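Local atomic coordinates of AgaA (Rhizobium radiobacter, PDB entry 6HLX), a protein that binds the opine agropinic acid in the periplasm as the substrate-binding protein of an ABC transporter that probably delivers it for import. Residues R26-K29 against L30-R34. Residues are numbered along the deposited sequence; the frame is centred on the assembly and turned at random.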
ATOM      1  N   ARG A  26      -7.196  -1.010  -5.084  1.00 17.93           N
ATOM      2  CA  ARG A  26      -7.556  -1.100  -3.663  1.00 17.30           C
ATOM      3  C   ARG A  26      -8.801  -0.271  -3.337  1.00 20.41           C
ATOM      4  O   ARG A  26      -9.659  -0.734  -2.593  1.00 20.57           O
ATOM      5  CB  ARG A  26      -6.401  -0.628  -2.783  1.00 18.61           C
ATOM      6  CG  ARG A  26      -5.303  -1.668  -2.741  1.00 21.46           C
ATOM      7  CD  ARG A  26      -4.122  -1.146  -1.972  1.00 23.11           C
ATOM      8  NE  ARG A  26      -3.555  -2.235  -1.179  1.00 25.13           N
ATOM      9  CZ  ARG A  26      -2.527  -2.101  -0.351  1.00 30.54           C
ATOM     10  NH1 ARG A  26      -1.884  -0.940  -0.259  1.00 21.40           N
ATOM     11  NH2 ARG A  26      -2.127  -3.129   0.388  1.00 20.78           N
ATOM     12  N   THR A  27      -8.889   0.972  -3.886  1.00 18.43           N
ATOM     13  CA  THR A  27     -10.025   1.870  -3.605  1.00 18.30           C
ATOM     14  C   THR A  27     -11.356   1.209  -4.025  1.00 19.70           C
ATOM     15  O   THR A  27     -12.315   1.263  -3.271  1.00 20.29           O
ATOM     16  CB  THR A  27      -9.810   3.235  -4.312  1.00 21.75           C
ATOM     17  OG1 THR A  27      -8.573   3.787  -3.833  1.00 19.62           O
ATOM     18  CG2 THR A  27     -10.981   4.220  -4.079  1.00 19.47           C
ATOM     19  N   VAL A  28     -11.378   0.534  -5.203  1.00 17.82           N
ATOM     20  CA  VAL A  28     -12.581  -0.154  -5.666  1.00 18.64           C
ATOM     21  C   VAL A  28     -12.837  -1.391  -4.775  1.00 21.05           C
ATOM     22  O   VAL A  28     -13.962  -1.613  -4.324  1.00 19.89           O
ATOM     23  CB  VAL A  28     -12.529  -0.507  -7.175  1.00 20.78           C
ATOM     24  CG1 VAL A  28     -13.804  -1.240  -7.607  1.00 20.45           C
ATOM     25  CG2 VAL A  28     -12.317   0.755  -8.030  1.00 19.83           C
ATOM     26  N   LYS A  29     -11.787  -2.165  -4.492  1.00 18.05           N
ATOM     27  CA  LYS A  29     -11.948  -3.367  -3.638  1.00 17.20           C
ATOM     28  C   LYS A  29     -12.529  -3.018  -2.268  1.00 19.92           C
ATOM     29  O   LYS A  29     -13.339  -3.776  -1.743  1.00 20.40           O
ATOM     30  CB  LYS A  29     -10.605  -4.075  -3.407  1.00 18.61           C
ATOM     31  CG  LYS A  29     -10.173  -4.887  -4.622  1.00 19.11           C
ATOM     32  CD  LYS A  29      -9.054  -5.905  -4.322  1.00 20.51           C
ATOM     33  CE  LYS A  29      -7.779  -5.238  -3.798  1.00 21.62           C
ATOM     34  NZ  LYS A  29      -6.618  -6.184  -3.809  1.00 21.18           N
ATOM     35  N   LEU A  30     -12.135  -1.867  -1.701  1.00 16.96           N
ATOM     36  CA  LEU A  30     -12.586  -1.476  -0.359  1.00 17.18           C
ATOM     37  C   LEU A  30     -14.043  -0.971  -0.318  1.00 21.17           C
ATOM     38  O   LEU A  30     -14.620  -0.831   0.761  1.00 21.84           O
ATOM     39  CB  LEU A  30     -11.601  -0.497   0.288  1.00 17.54           C
ATOM     40  CG  LEU A  30     -10.225  -1.117   0.559  1.00 21.06           C
ATOM     41  CD1 LEU A  30      -9.214  -0.048   0.878  1.00 21.90           C
ATOM     42  CD2 LEU A  30     -10.284  -2.217   1.655  1.00 21.62           C
ATOM     43  N   ALA A  31     -14.656  -0.796  -1.485  1.00 18.85           N
ATOM     44  CA  ALA A  31     -16.079  -0.470  -1.558  1.00 18.27           C
ATOM     45  C   ALA A  31     -16.890  -1.776  -1.573  1.00 20.88           C
ATOM     46  O   ALA A  31     -18.003  -1.809  -1.064  1.00 21.20           O
ATOM     47  CB  ALA A  31     -16.358   0.306  -2.850  1.00 18.81           C
ATOM     48  N   ILE A  32     -16.367  -2.818  -2.225  1.00 17.84           N
ATOM     49  CA  ILE A  32     -17.092  -4.075  -2.480  1.00 18.20           C
ATOM     50  C   ILE A  32     -16.783  -5.183  -1.482  1.00 20.96           C
ATOM     51  O   ILE A  32     -17.551  -6.141  -1.410  1.00 20.70           O
ATOM     52  CB  ILE A  32     -16.682  -4.530  -3.917  1.00 24.09           C
ATOM     53  CG1 ILE A  32     -17.228  -3.544  -4.984  1.00 25.59           C
ATOM     54  CG2 ILE A  32     -17.066  -6.000  -4.253  1.00 29.50           C
ATOM     55  CD1 ILE A  32     -16.383  -3.714  -6.369  1.00 37.21           C
ATOM     56  N   HIS A  33     -15.633  -5.112  -0.806  1.00 17.58           N
ATOM     57  CA  HIS A  33     -15.194  -6.230   0.028  1.00 17.61           C
ATOM     58  C   HIS A  33     -14.959  -5.883   1.478  1.00 21.31           C
ATOM     59  O   HIS A  33     -14.677  -4.736   1.798  1.00 19.45           O
ATOM     60  CB  HIS A  33     -13.876  -6.799  -0.556  1.00 18.42           C
ATOM     61  CG  HIS A  33     -14.037  -7.477  -1.886  1.00 20.94           C
ATOM     62  ND1 HIS A  33     -14.743  -8.655  -2.011  1.00 22.38           N
ATOM     63  CD2 HIS A  33     -13.523  -7.138  -3.094  1.00 21.52           C
ATOM     64  CE1 HIS A  33     -14.675  -8.980  -3.291  1.00 22.35           C
ATOM     65  NE2 HIS A  33     -13.938  -8.093  -3.980  1.00 21.60           N
ATOM     66  N   ARG A  34     -14.939  -6.927   2.334  1.00 18.77           N
ATOM     67  CA  ARG A  34     -14.633  -6.820   3.752  1.00 18.85           C
ATOM     68  C   ARG A  34     -13.823  -8.040   4.169  1.00 20.93           C
ATOM     69  O   ARG A  34     -14.014  -9.125   3.614  1.00 20.07           O
ATOM     70  CB  ARG A  34     -15.941  -6.750   4.583  1.00 19.60           C
ATOM     71  CG  ARG A  34     -16.637  -5.373   4.567  1.00 22.04           C
ATOM     72  CD  ARG A  34     -15.773  -4.319   5.248  1.00 24.70           C
ATOM     73  NE  ARG A  34     -16.326  -2.959   5.214  1.00 25.67           N
ATOM     74  CZ  ARG A  34     -16.121  -2.074   4.241  1.00 27.30           C
ATOM     75  NH1 ARG A  34     -15.430  -2.415   3.152  1.00 18.48           N
ATOM     76  NH2 ARG A  34     -16.623  -0.852   4.335  1.00 27.01           N
TER
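The carbonyl oxygen Lys29 O takes two N-H groups at the end of helix 23-32. His33 N makes the firmer bond, 2.8 Å from Lys29 O. Ile32 N adds a weak one to the same oxygen and a second weak one to Val28 O. One turn back, Leu30 N bonds Arg26 O at 2.9 Å in alpha-helical i to i+4 spacing, whereas Ala31 N reaches Val28 O at 3.0 Å, an i to i+3 bond of 3-10 type, so the last turn mixes alpha and 3-10 spacing.

His33 is the first residue to leave helical geometry. Its ring brings an edge near Lys29 O, with CD2 3.6 Å from that oxygen, while Ile32 CG2 sits over the centre of one face. The chain then folds Arg34 back: a bend at chi2 (-65°) helps bring NH1 to Leu30 O, 3.0 Å away in the guanidinium plane, and NH1 also bonds His33 O, while NH2 pairs with Glu481. One guanidinium nitrogen thus bridges the helix carbonyl Leu30 O and His33 O just beyond it; positive charge beside Leu30 O probably suits the negative end of the helix dipole.

On the apolar flank Val28 and Ile32 run side by side; with Val28 CG1 anti to the backbone N (chi1 179°), that methyl is the branch that meets Ile32 CD1, at 3.8 Å. This ridge rests on Leu8, Ile172, Val174 and Tyr193 of the seven-stranded mixed sheet. Arg26 and Lys29 share Glu135, Lys29 NZ also bonding the Thr17 and Val19 carbonyls and Arg26 NH1 pairing with Glu382. The Arg26 side chain lies about 5 Å from bound agropinic acid. The whole is a helix C-terminus onto which Arg34 folds back to bond Leu30 O, on a helix packed against a lobe sheet beside the ligand cleft of a family 5 solute-binding protein.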